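Local coordinates for hydrogenase maturation factor (Thermoanaerobacter tengcongensis, PDB 3VTH), which probably catalyses the ATP-dependent transfer of a carbamoyl group from carbamoyl phosphate to the C-terminal thiol of HypE during [NiFe]-hydrogenase maturation, at residues P27-I32 with S47-E52; A209-L212 with I217-I220; I548-R553 with S575-I580; R654-D659 with A671-T676. All blocks are in the same frame, centred on the assembly; numbering follows the deposited sequence. Where two conformers were deposited one is given.

Contact 1 (P27-I32 with S47-E52); sequences PFVFNI and SGLYIE
Val29, on one face of helix 25-35, places its two methyl groups against Leu49 and Ile51, alternate residues of strand 48-55 that share one face of the sheet. CG2 does most of the touching. Val29 CG2 lies 3.9 Å from Ile51 CD1 and 4.1 Å from Leu49 CD2, and so bridges the two strand residues. The valine stands with CG1 opposite the backbone N (chi1 162°), which swings CG2 beside that N and leaves both branches directed at the sheet; Val29 CG1 approaches Ile51 CG1 at 4.2 Å. Ile51 reaches toward Val29, tip to tip, its CG1 turned opposite its own carbonyl carbon and the chain extended beyond, with CD1 leading. Leu49 instead slides past the valine, the two side chains running in opposite directions, and only its CD2 branch makes contact. Nearby, Phe63 of helix 57-69 also packs on Val29, while Val42 of strand 39-45 touches both strand residues. Within the strand, Tyr50 OH donates to Glu52 OE2 at 2.5 Å, on the anti side of the carboxylate, and Tyr50 stacks on Tyr43. Leu49 also lies against Asn44 and close to Arg26, the predicted catalytic pair. This helix-on-sheet packing is characteristic of the ferredoxin-like alpha/beta sandwich of acylphosphatases, here with its hydrophobic core running up to the probable active site.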
loop_
_atom_site.group_PDB
_atom_site.type_symbol
_atom_site.label_atom_id
_atom_site.label_comp_id
_atom_site.label_asym_id
_atom_site.label_seq_id
_atom_site.Cartn_x
_atom_site.Cartn_y
_atom_site.Cartn_z
ATOM N N PRO A 27 -13.155 -20.974 18.137
ATOM C CA PRO A 27 -12.845 -22.408 18.261
ATOM C C PRO A 27 -11.538 -22.712 19.011
ATOM O O PRO A 27 -11.488 -23.688 19.758
ATOM C CB PRO A 27 -12.760 -22.900 16.800
ATOM C CG PRO A 27 -12.670 -21.667 15.956
ATOM C CD PRO A 27 -13.396 -20.593 16.726
ATOM N N PHE A 28 -10.506 -21.889 18.810
ATOM C CA PHE A 28 -9.257 -22.001 19.558
ATOM C C PHE A 28 -9.518 -21.957 21.088
ATOM O O PHE A 28 -9.070 -22.826 21.824
ATOM C CB PHE A 28 -8.290 -20.880 19.120
ATOM C CG PHE A 28 -7.004 -20.822 19.912
ATOM C CD1 PHE A 28 -6.721 -19.728 20.711
ATOM C CD2 PHE A 28 -6.087 -21.865 19.859
ATOM C CE1 PHE A 28 -5.535 -19.660 21.454
ATOM C CE2 PHE A 28 -4.897 -21.810 20.601
ATOM C CZ PHE A 28 -4.622 -20.694 21.392
ATOM N N VAL A 29 -10.272 -20.962 21.542
ATOM C CA VAL A 29 -10.549 -20.809 22.980
ATOM C C VAL A 29 -11.349 -21.992 23.491
ATOM O O VAL A 29 -11.061 -22.524 24.561
ATOM C CB VAL A 29 -11.248 -19.449 23.269
ATOM C CG1 VAL A 29 -11.949 -19.424 24.641
ATOM C CG2 VAL A 29 -10.213 -18.312 23.158
ATOM N N PHE A 30 -12.340 -22.418 22.715
ATOM C CA PHE A 30 -13.140 -23.570 23.105
ATOM C C PHE A 30 -12.244 -24.774 23.382
ATOM O O PHE A 30 -12.394 -25.472 24.395
ATOM C CB PHE A 30 -14.162 -23.918 22.014
ATOM C CG PHE A 30 -14.991 -25.131 22.338
ATOM C CD1 PHE A 30 -14.552 -26.402 21.984
ATOM C CD2 PHE A 30 -16.219 -24.999 22.993
ATOM C CE1 PHE A 30 -15.326 -27.551 22.290
ATOM C CE2 PHE A 30 -17.001 -26.134 23.306
ATOM C CZ PHE A 30 -16.559 -27.407 22.956
ATOM N N ASN A 31 -11.320 -25.005 22.463
ATOM C CA ASN A 31 -10.499 -26.202 22.530
ATOM C C ASN A 31 -9.500 -26.156 23.686
ATOM O O ASN A 31 -9.335 -27.155 24.380
ATOM C CB ASN A 31 -9.835 -26.491 21.175
ATOM C CG ASN A 31 -10.839 -26.973 20.120
ATOM O OD1 ASN A 31 -10.948 -26.395 19.029
ATOM N ND2 ASN A 31 -11.580 -28.030 20.443
ATOM N N ILE A 32 -8.871 -25.010 23.932
ATOM C CA ILE A 32 -7.957 -24.932 25.072
ATOM C C ILE A 32 -8.721 -24.868 26.415
ATOM O O ILE A 32 -8.260 -25.409 27.427
ATOM C CB ILE A 32 -6.864 -23.831 24.911
ATOM C CG1 ILE A 32 -7.474 -22.439 24.759
ATOM C CG2 ILE A 32 -5.975 -24.132 23.679
ATOM C CD1 ILE A 32 -6.481 -21.310 25.041
ATOM N N SER A 47 -16.043 -5.075 20.497
ATOM C CA SER A 47 -14.731 -4.512 20.778
ATOM C C SER A 47 -13.606 -5.536 20.651
ATOM O O SER A 47 -12.420 -5.190 20.758
ATOM C CB SER A 47 -14.721 -3.762 22.132
ATOM O OG SER A 47 -14.715 -4.690 23.194
ATOM N N GLY A 48 -13.983 -6.783 20.384
ATOM C CA GLY A 48 -13.031 -7.847 20.186
ATOM C C GLY A 48 -13.538 -9.218 20.594
ATOM O O GLY A 48 -14.549 -9.718 20.072
ATOM N N LEU A 49 -12.821 -9.827 21.529
ATOM C CA LEU A 49 -13.155 -11.156 22.000
ATOM C C LEU A 49 -13.391 -11.098 23.499
ATOM O O LEU A 49 -12.623 -10.468 24.230
ATOM C CB LEU A 49 -12.047 -12.152 21.634
ATOM C CG LEU A 49 -12.346 -13.614 21.989
ATOM C CD1 LEU A 49 -13.278 -14.256 20.966
ATOM C CD2 LEU A 49 -11.058 -14.385 22.119
ATOM N N TYR A 50 -14.490 -11.707 23.925
ATOM C CA TYR A 50 -14.881 -11.784 25.326
ATOM C C TYR A 50 -14.886 -13.242 25.814
ATOM O O TYR A 50 -15.475 -14.141 25.175
ATOM C CB TYR A 50 -16.270 -11.177 25.488
ATOM C CG TYR A 50 -16.810 -11.168 26.901
ATOM C CD1 TYR A 50 -17.330 -12.322 27.478
ATOM C CD2 TYR A 50 -16.817 -9.996 27.648
ATOM C CE1 TYR A 50 -17.857 -12.303 28.774
ATOM C CE2 TYR A 50 -17.320 -9.968 28.939
ATOM C CZ TYR A 50 -17.841 -11.125 29.492
ATOM O OH TYR A 50 -18.339 -11.087 30.764
ATOM N N ILE A 51 -14.251 -13.466 26.961
ATOM C CA ILE A 51 -14.129 -14.802 27.557
ATOM C C ILE A 51 -14.460 -14.742 29.040
ATOM O O ILE A 51 -14.045 -13.811 29.734
ATOM C CB ILE A 51 -12.687 -15.365 27.420
ATOM C CG1 ILE A 51 -12.249 -15.458 25.952
ATOM C CG2 ILE A 51 -12.567 -16.758 28.073
ATOM C CD1 ILE A 51 -10.726 -15.523 25.774
ATOM N N GLU A 52 -15.217 -15.734 29.509
ATOM C CA GLU A 52 -15.401 -16.002 30.939
ATOM C C GLU A 52 -14.977 -17.448 31.172
ATOM O O GLU A 52 -15.505 -18.360 30.520
ATOM C CB GLU A 52 -16.868 -15.850 31.347
ATOM C CG GLU A 52 -17.400 -14.418 31.312
ATOM C CD GLU A 52 -18.838 -14.274 31.833
ATOM O OE1 GLU A 52 -19.338 -15.184 32.534
ATOM O OE2 GLU A 52 -19.469 -13.227 31.537
#

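Contact 2 (A209-L212 with I217-I220); sequences AKAL and IVAI
Val218 opens strand 218-221 and packs against Ala211 and Leu212 of helix 204-213, joining the two consecutive elements of an alpha-beta unit in the YrdC-like domain, which corresponds to the telomere recombination family. After the helix the chain makes a short turn and enters the large mixed sheet, so the strand comes back against the helix that precedes it. The contact between the two segments is wholly apolar, and all three residues that carry it are buried. Ala211 points its CB at the strand and meets Val218 CG1 at 3.9 Å. Leu212 works from the side: its CG stands opposite the carbonyl carbon (chi1 -67°), and the CD2 branch is thereby carried over the valine, the two side chains crossing at about a right angle. Both methyls of Val218 are engaged, CG1 touching both Ala211 CB and Leu212 CD2. Backbone bonding fixes the strand on both flanks. Val218 and Ile220 pair with Ala229 and His227 of strand 226-229, while Ala219 pairs with Val354 and Leu356 of strand 354-358. Apolar packing widens the interface beyond the two segments, for Val354 touches both Ala211 and Val218, and Leu317 of helix 312-320 lies against Leu212. The tightest point is between methyls: Leu212 CD2 and Val218 CG2 are 3.4 Å apart, closer than ordinary van der Waals contact.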
loop_
_atom_site.group_PDB
_atom_site.type_symbol
_atom_site.label_atom_id
_atom_site.label_comp_id
_atom_site.label_asym_id
_atom_site.label_seq_id
_atom_site.Cartn_x
_atom_site.Cartn_y
_atom_site.Cartn_z
ATOM N N ALA A 209 -7.880 -21.065 -19.183
ATOM C CA ALA A 209 -6.559 -21.495 -19.661
ATOM C C ALA A 209 -6.472 -21.502 -21.182
ATOM O O ALA A 209 -5.484 -21.028 -21.747
ATOM C CB ALA A 209 -6.200 -22.860 -19.109
ATOM N N LYS A 210 -7.506 -22.026 -21.837
ATOM C CA LYS A 210 -7.530 -22.067 -23.301
ATOM C C LYS A 210 -7.539 -20.663 -23.908
ATOM O O LYS A 210 -6.766 -20.379 -24.826
ATOM C CB LYS A 210 -8.692 -22.924 -23.822
ATOM C CG LYS A 210 -8.557 -24.393 -23.411
ATOM C CD LYS A 210 -9.103 -25.377 -24.433
ATOM C CE LYS A 210 -8.878 -26.814 -23.939
ATOM N NZ LYS A 210 -9.249 -27.844 -24.960
ATOM N N ALA A 211 -8.389 -19.779 -23.385
ATOM C CA ALA A 211 -8.402 -18.386 -23.848
ATOM C C ALA A 211 -7.016 -17.722 -23.712
ATOM O O ALA A 211 -6.518 -17.106 -24.668
ATOM C CB ALA A 211 -9.462 -17.588 -23.119
ATOM N N LEU A 212 -6.390 -17.881 -22.548
ATOM C CA LEU A 212 -5.041 -17.371 -22.316
ATOM C C LEU A 212 -3.997 -17.948 -23.285
ATOM O O LEU A 212 -3.140 -17.226 -23.767
ATOM C CB LEU A 212 -4.601 -17.610 -20.870
ATOM C CG LEU A 212 -5.319 -16.858 -19.747
ATOM C CD1 LEU A 212 -4.898 -17.465 -18.402
ATOM C CD2 LEU A 212 -5.027 -15.330 -19.785
ATOM N N ILE A 217 -7.493 -11.919 -23.698
ATOM C CA ILE A 217 -7.550 -11.223 -22.427
ATOM C C ILE A 217 -8.702 -11.804 -21.621
ATOM O O ILE A 217 -9.841 -11.852 -22.099
ATOM C CB ILE A 217 -7.761 -9.699 -22.606
ATOM C CG1 ILE A 217 -6.542 -9.055 -23.273
ATOM C CG2 ILE A 217 -8.012 -9.041 -21.247
ATOM C CD1 ILE A 217 -6.855 -7.842 -24.100
ATOM N N VAL A 218 -8.397 -12.251 -20.407
ATOM C CA VAL A 218 -9.414 -12.774 -19.513
ATOM C C VAL A 218 -9.654 -11.809 -18.348
ATOM O O VAL A 218 -8.702 -11.317 -17.737
ATOM C CB VAL A 218 -9.053 -14.206 -19.009
ATOM C CG1 VAL A 218 -8.783 -15.146 -20.190
ATOM C CG2 VAL A 218 -7.825 -14.184 -18.129
ATOM N N ALA A 219 -10.920 -11.522 -18.056
ATOM C CA ALA A 219 -11.267 -10.757 -16.864
ATOM C C ALA A 219 -11.652 -11.744 -15.780
ATOM O O ALA A 219 -12.594 -12.532 -15.947
ATOM C CB ALA A 219 -12.404 -9.766 -17.146
ATOM N N ILE A 220 -10.899 -11.720 -14.680
ATOM C CA ILE A 220 -11.035 -12.724 -13.637
ATOM C C ILE A 220 -11.535 -12.054 -12.374
ATOM O O ILE A 220 -10.906 -11.115 -11.886
ATOM C CB ILE A 220 -9.665 -13.407 -13.345
ATOM C CG1 ILE A 220 -9.155 -14.140 -14.600
ATOM C CG2 ILE A 220 -9.762 -14.358 -12.178
ATOM C CD1 ILE A 220 -7.726 -14.678 -14.469
#

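Contact 3 (I548-R553 with S575-I580); sequences IKKIYR and SRELDI
Tyr552 and Glu577 meet from opposite directions, and the tyrosine hydroxyl donates a very short hydrogen bond of 2.5 Å from Tyr552 OH to Glu577 OE2. The carboxylate arrives at the edge of the ring, near the ring plane, but is itself turned almost perpendicular to it, the two planes standing 84° apart. The acid's chain is stretched out, with CG opposite the backbone N (chi1 180°), and this full extension lets it span the gap from helix 575-587.

Next out, Lys550 NZ donates to Tyr552 OH at 3.2 Å, so that this hydroxyl accepts from the lysine while donating to the glutamate. A water brings in Arg553: it accepts from Arg553 NH1 at 2.7 Å and donates to Glu577 OE2 at 2.5 Å. The amine and guanidinium themselves each stay 4.4 Å from the carboxylate, measured from Lys550 NZ and Arg553 NH1 to Glu577 OE2, too far for direct salt bridges.

Further groups position this network. Arg553 NH2 is held by the carbonyl O of Pro542, Lys612 makes a cation-pi contact with the Tyr552 ring, and Val573, just before helix 575-587, touches the Tyr552 side chain. Beyond the polar centre, Arg553 also lies along Ile581 and Gln584 of helix 575-587.

Glu577 OE2 thus takes two short bonds, one from the phenol and one from water. The two nearby positive groups would favour the ionised carboxylate and probably polarise the hydroxyl; the bonds themselves make a polar, partly water-mediated junction between these helices of the Kae1-like subdomain.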
loop_
_atom_site.group_PDB
_atom_site.type_symbol
_atom_site.label_atom_id
_atom_site.label_comp_id
_atom_site.label_asym_id
_atom_site.label_seq_id
_atom_site.Cartn_x
_atom_site.Cartn_y
_atom_site.Cartn_z
ATOM N N ILE A 548 4.669 18.406 -16.583
ATOM C CA ILE A 548 4.622 17.073 -15.980
ATOM C C ILE A 548 4.952 15.984 -17.020
ATOM O O ILE A 548 5.822 15.142 -16.782
ATOM C CB ILE A 548 3.235 16.779 -15.297
ATOM C CG1 ILE A 548 2.989 17.683 -14.068
ATOM C CG2 ILE A 548 3.053 15.278 -14.981
ATOM C CD1 ILE A 548 4.164 17.836 -13.091
ATOM N N LYS A 549 4.272 16.020 -18.167
ATOM C CA LYS A 549 4.486 15.023 -19.222
ATOM C C LYS A 549 5.456 15.432 -20.344
ATOM O O LYS A 549 6.171 14.582 -20.880
ATOM C CB LYS A 549 3.145 14.519 -19.779
ATOM C CG LYS A 549 2.452 13.520 -18.812
ATOM C CD LYS A 549 0.930 13.449 -18.989
ATOM C CE LYS A 549 0.542 13.033 -20.412
ATOM N NZ LYS A 549 -0.900 12.680 -20.503
ATOM N N LYS A 550 5.483 16.715 -20.697
ATOM C CA LYS A 550 6.472 17.213 -21.663
ATOM C C LYS A 550 7.713 17.710 -20.911
ATOM O O LYS A 550 7.894 18.912 -20.707
ATOM C CB LYS A 550 5.873 18.302 -22.558
ATOM C CG LYS A 550 4.769 17.799 -23.493
ATOM C CD LYS A 550 4.640 18.667 -24.719
ATOM C CE LYS A 550 3.932 17.928 -25.849
ATOM N NZ LYS A 550 4.552 18.247 -27.176
ATOM N N ILE A 551 8.557 16.769 -20.494
ATOM C CA ILE A 551 9.638 17.067 -19.557
ATOM C C ILE A 551 10.787 17.897 -20.130
ATOM O O ILE A 551 11.585 18.435 -19.371
ATOM C CB ILE A 551 10.195 15.801 -18.842
ATOM C CG1 ILE A 551 10.987 14.916 -19.803
ATOM C CG2 ILE A 551 9.060 15.025 -18.140
ATOM C CD1 ILE A 551 11.699 13.758 -19.095
ATOM N N TYR A 552 10.882 18.005 -21.454
ATOM C CA TYR A 552 11.860 18.935 -22.018
ATOM C C TYR A 552 11.531 20.378 -21.600
ATOM O O TYR A 552 12.428 21.205 -21.490
ATOM C CB TYR A 552 11.993 18.792 -23.543
ATOM C CG TYR A 552 10.721 19.089 -24.309
ATOM C CD1 TYR A 552 9.774 18.087 -24.546
ATOM C CD2 TYR A 552 10.468 20.373 -24.812
ATOM C CE1 TYR A 552 8.601 18.362 -25.257
ATOM C CE2 TYR A 552 9.306 20.655 -25.523
ATOM C CZ TYR A 552 8.378 19.648 -25.741
ATOM O OH TYR A 552 7.224 19.927 -26.439
ATOM N N ARG A 553 10.249 20.657 -21.333
ATOM C CA ARG A 553 9.815 21.954 -20.800
ATOM C C ARG A 553 10.312 22.173 -19.376
ATOM O O ARG A 553 10.648 23.293 -18.982
ATOM C CB ARG A 553 8.292 22.067 -20.821
ATOM C CG ARG A 553 7.658 22.040 -22.220
ATOM C CD ARG A 553 6.132 22.033 -22.121
ATOM N NE ARG A 553 5.595 23.239 -21.480
ATOM C CZ ARG A 553 4.966 24.225 -22.119
ATOM N NH1 ARG A 553 4.762 24.173 -23.433
ATOM N NH2 ARG A 553 4.526 25.273 -21.437
ATOM N N SER A 575 11.748 25.262 -32.962
ATOM C CA SER A 575 12.146 26.663 -32.841
ATOM C C SER A 575 11.028 27.605 -32.369
ATOM O O SER A 575 11.255 28.486 -31.537
ATOM C CB SER A 575 12.711 27.125 -34.184
ATOM O OG SER A 575 13.086 28.486 -34.155
ATOM N N ARG A 576 9.829 27.413 -32.907
ATOM C CA ARG A 576 8.689 28.255 -32.566
ATOM C C ARG A 576 8.212 27.957 -31.147
ATOM O O ARG A 576 8.000 28.877 -30.359
ATOM C CB ARG A 576 7.571 28.102 -33.603
ATOM C CG ARG A 576 7.887 28.860 -34.895
ATOM C CD ARG A 576 7.244 28.263 -36.148
ATOM N NE ARG A 576 8.045 28.590 -37.327
ATOM C CZ ARG A 576 7.650 28.462 -38.593
ATOM N NH1 ARG A 576 6.439 28.009 -38.892
ATOM N NH2 ARG A 576 8.476 28.797 -39.575
ATOM N N GLU A 577 8.086 26.673 -30.817
ATOM C CA GLU A 577 7.740 26.256 -29.465
ATOM C C GLU A 577 8.755 26.746 -28.423
ATOM O O GLU A 577 8.367 27.180 -27.331
ATOM C CB GLU A 577 7.577 24.736 -29.391
ATOM C CG GLU A 577 7.203 24.205 -28.002
ATOM C CD GLU A 577 6.937 22.705 -27.983
ATOM O OE1 GLU A 577 7.262 22.013 -28.979
ATOM O OE2 GLU A 577 6.395 22.216 -26.970
ATOM N N LEU A 578 10.043 26.692 -28.764
ATOM C CA LEU A 578 11.097 27.178 -27.871
ATOM C C LEU A 578 10.921 28.667 -27.539
ATOM O O LEU A 578 10.945 29.054 -26.372
ATOM C CB LEU A 578 12.493 26.938 -28.461
ATOM C CG LEU A 578 13.656 27.526 -27.645
ATOM C CD1 LEU A 578 13.807 26.783 -26.306
ATOM C CD2 LEU A 578 14.961 27.494 -28.432
ATOM N N ASP A 579 10.754 29.483 -28.575
ATOM C CA ASP A 579 10.531 30.923 -28.426
ATOM C C ASP A 579 9.383 31.202 -27.447
ATOM O O ASP A 579 9.503 32.035 -26.544
ATOM C CB ASP A 579 10.207 31.534 -29.792
ATOM C CG ASP A 579 10.162 33.058 -29.764
ATOM O OD1 ASP A 579 11.209 33.683 -29.467
ATOM O OD2 ASP A 579 9.083 33.628 -30.069
ATOM N N ILE A 580 8.281 30.487 -27.631
ATOM C CA ILE A 580 7.086 30.686 -26.830
ATOM C C ILE A 580 7.323 30.314 -25.374
ATOM O O ILE A 580 6.961 31.073 -24.456
ATOM C CB ILE A 580 5.893 29.928 -27.448
ATOM C CG1 ILE A 580 5.515 30.598 -28.779
ATOM C CG2 ILE A 580 4.719 29.852 -26.472
ATOM C CD1 ILE A 580 4.510 29.835 -29.631
HETATM O O HOH W 1 4.747 22.054 -25.036
#

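Contact 4 (R654-D659 with A671-T676); sequences RQIYED and AKFHNT
Ile656 pushes its CD1 methyl against the root of the Phe673 side chain, Ile656 CD1 lying 3.9 Å from Phe673 CD1 and 4.1 Å from Phe673 CB. The approach is oblique to the ring. Phe673 has CG opposite its backbone N (chi1 167°), which sends the ring outward, steeply across the helix axis, with its CB and CD1 beside the isoleucine methyl, and two further aromatic rings, Phe600 and Phe601, pack on it edge-to-face. One turn along from Ile656, Asp659 forms a salt bridge with Lys672, NZ donating to OD2 at 2.7 Å through the syn lone pair. A bend at chi3 (78°) turns the end of Lys672 toward the acid and brings CE within 3.5 Å of Asp659 OD2. The same OD2 accepts from Tyr635 OH, so two donors grip this buried oxygen. Tyr635 serves the second helix as well, its backbone N bonding to Thr676 OG1. Thr676 OG1 in turn donates to Lys672 O at 2.6 Å, from the face of the carbonyl opposite to the one used by Thr676 N. The two segments run in roughly opposite directions, as the arms of a helical hairpin formed by helices 649-662 and 666-692 in the Kae1-like subdomain. Helix 597-607 closes the apolar side, where Val604 touches both Ile656 and Phe673, while helix 707-719 packs against the far flank of 666-692 through Leu709 and Arg712.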
loop_
_atom_site.group_PDB
_atom_site.type_symbol
_atom_site.label_atom_id
_atom_site.label_comp_id
_atom_site.label_asym_id
_atom_site.label_seq_id
_atom_site.Cartn_x
_atom_site.Cartn_y
_atom_site.Cartn_z
ATOM N N ARG A 654 24.847 21.850 -15.379
ATOM C CA ARG A 654 25.996 22.231 -16.237
ATOM C C ARG A 654 27.025 21.128 -16.381
ATOM O O ARG A 654 27.485 20.865 -17.486
ATOM C CB ARG A 654 26.720 23.446 -15.686
ATOM C CG ARG A 654 26.046 24.718 -16.030
ATOM C CD ARG A 654 26.894 25.918 -15.694
ATOM N NE ARG A 654 26.011 27.013 -15.311
ATOM C CZ ARG A 654 26.419 28.201 -14.887
ATOM N NH1 ARG A 654 27.713 28.464 -14.797
ATOM N NH2 ARG A 654 25.526 29.123 -14.558
ATOM N N GLN A 655 27.394 20.504 -15.261
ATOM C CA GLN A 655 28.391 19.421 -15.255
ATOM C C GLN A 655 27.840 18.147 -15.914
ATOM O O GLN A 655 28.564 17.436 -16.603
ATOM C CB GLN A 655 28.857 19.124 -13.824
ATOM C CG GLN A 655 29.582 20.298 -13.106
ATOM C CD GLN A 655 29.523 20.153 -11.602
ATOM O OE1 GLN A 655 28.704 20.800 -10.929
ATOM N NE2 GLN A 655 30.326 19.253 -11.070
ATOM N N ILE A 656 26.561 17.863 -15.681
ATOM C CA ILE A 656 25.882 16.729 -16.313
ATOM C C ILE A 656 25.886 16.847 -17.836
ATOM O O ILE A 656 26.233 15.882 -18.533
ATOM C CB ILE A 656 24.439 16.590 -15.808
ATOM C CG1 ILE A 656 24.442 16.002 -14.397
ATOM C CG2 ILE A 656 23.613 15.700 -16.753
ATOM C CD1 ILE A 656 23.107 16.123 -13.667
ATOM N N TYR A 657 25.496 18.018 -18.340
ATOM C CA TYR A 657 25.517 18.290 -19.779
ATOM C C TYR A 657 26.937 18.247 -20.354
ATOM O O TYR A 657 27.141 17.793 -21.486
ATOM C CB TYR A 657 24.822 19.624 -20.096
ATOM C CG TYR A 657 24.868 20.042 -21.555
ATOM C CD1 TYR A 657 23.930 19.569 -22.483
ATOM C CD2 TYR A 657 25.843 20.921 -22.004
ATOM C CE1 TYR A 657 23.975 19.977 -23.839
ATOM C CE2 TYR A 657 25.904 21.328 -23.337
ATOM C CZ TYR A 657 24.972 20.853 -24.255
ATOM O OH TYR A 657 25.087 21.275 -25.580
ATOM N N GLU A 658 27.911 18.721 -19.581
ATOM C CA GLU A 658 29.307 18.635 -19.991
ATOM C C GLU A 658 29.738 17.181 -20.157
ATOM O O GLU A 658 30.401 16.832 -21.140
ATOM C CB GLU A 658 30.228 19.325 -18.986
ATOM C CG GLU A 658 30.278 20.833 -19.099
ATOM C CD GLU A 658 31.434 21.408 -18.302
ATOM O OE1 GLU A 658 31.431 21.270 -17.055
ATOM O OE2 GLU A 658 32.354 21.975 -18.928
ATOM N N ASP A 659 29.364 16.344 -19.190
ATOM C CA ASP A 659 29.659 14.917 -19.272
ATOM C C ASP A 659 29.003 14.305 -20.498
ATOM O O ASP A 659 29.607 13.480 -21.181
ATOM C CB ASP A 659 29.228 14.178 -18.002
ATOM C CG ASP A 659 30.252 14.310 -16.867
ATOM O OD1 ASP A 659 31.300 14.944 -17.057
ATOM O OD2 ASP A 659 30.011 13.770 -15.776
ATOM N N ALA A 671 24.526 7.648 -12.289
ATOM C CA ALA A 671 25.159 7.277 -11.030
ATOM C C ALA A 671 25.764 8.512 -10.345
ATOM O O ALA A 671 25.562 8.726 -9.154
ATOM C CB ALA A 671 26.214 6.184 -11.251
ATOM N N LYS A 672 26.486 9.323 -11.117
ATOM C CA LYS A 672 27.105 10.554 -10.599
ATOM C C LYS A 672 26.051 11.528 -10.068
ATOM O O LYS A 672 26.251 12.197 -9.039
ATOM C CB LYS A 672 27.925 11.234 -11.699
ATOM C CG LYS A 672 29.253 10.534 -12.071
ATOM C CD LYS A 672 30.023 11.329 -13.147
ATOM C CE LYS A 672 30.742 12.547 -12.572
ATOM N NZ LYS A 672 31.564 13.220 -13.619
ATOM N N PHE A 673 24.943 11.640 -10.786
ATOM C CA PHE A 673 23.841 12.488 -10.337
ATOM C C PHE A 673 23.217 11.980 -9.027
ATOM O O PHE A 673 23.000 12.778 -8.104
ATOM C CB PHE A 673 22.784 12.659 -11.446
ATOM C CG PHE A 673 21.494 13.249 -10.967
ATOM C CD1 PHE A 673 21.444 14.557 -10.483
ATOM C CD2 PHE A 673 20.324 12.492 -10.990
ATOM C CE1 PHE A 673 20.235 15.103 -10.005
ATOM C CE2 PHE A 673 19.111 13.027 -10.528
ATOM C CZ PHE A 673 19.066 14.333 -10.034
ATOM N N HIS A 674 22.924 10.675 -8.944
ATOM C CA HIS A 674 22.342 10.091 -7.714
ATOM C C HIS A 674 23.282 10.352 -6.524
ATOM O O HIS A 674 22.847 10.772 -5.451
ATOM C CB HIS A 674 22.103 8.586 -7.863
ATOM C CG HIS A 674 20.851 8.223 -8.607
ATOM N ND1 HIS A 674 20.760 8.266 -9.982
ATOM C CD2 HIS A 674 19.649 7.775 -8.163
ATOM C CE1 HIS A 674 19.553 7.867 -10.353
ATOM N NE2 HIS A 674 18.860 7.557 -9.268
ATOM N N ASN A 675 24.575 10.120 -6.735
ATOM C CA ASN A 675 25.571 10.324 -5.678
ATOM C C ASN A 675 25.673 11.769 -5.204
ATOM O O ASN A 675 25.918 12.024 -4.022
ATOM C CB ASN A 675 26.956 9.851 -6.125
ATOM C CG ASN A 675 27.052 8.350 -6.267
ATOM O OD1 ASN A 675 26.300 7.581 -5.641
ATOM N ND2 ASN A 675 27.992 7.916 -7.103
ATOM N N THR A 676 25.508 12.704 -6.136
ATOM C CA THR A 676 25.483 14.127 -5.831
ATOM C C THR A 676 24.327 14.475 -4.858
ATOM O O THR A 676 24.527 15.153 -3.837
ATOM C CB THR A 676 25.360 14.950 -7.122
ATOM O OG1 THR A 676 26.418 14.577 -8.018
ATOM C CG2 THR A 676 25.456 16.464 -6.822
#

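Overall arrangement
The four contacts lie in series along the chain and belong to three different domains. Contacts 1 and 2 are both buried and press a helix on a sheet with aliphatic side chains alone, although in different domains, with contact centres about 44 Å apart. Contacts 3 and 4 join helices within the second Kae1-like subdomain, their centres about 23 Å apart, and helix 597-607 packs on side chains of both. Their chemistry diverges: contact 4 is buried like the first two but pairs an apolar patch with a direct salt bridge, whereas contact 3, only partly buried and nearest to a surface site, relies on a hydroxyl and a water between its charged groups. Contacts 1 and 3 lie on opposite sides of the chain's centre.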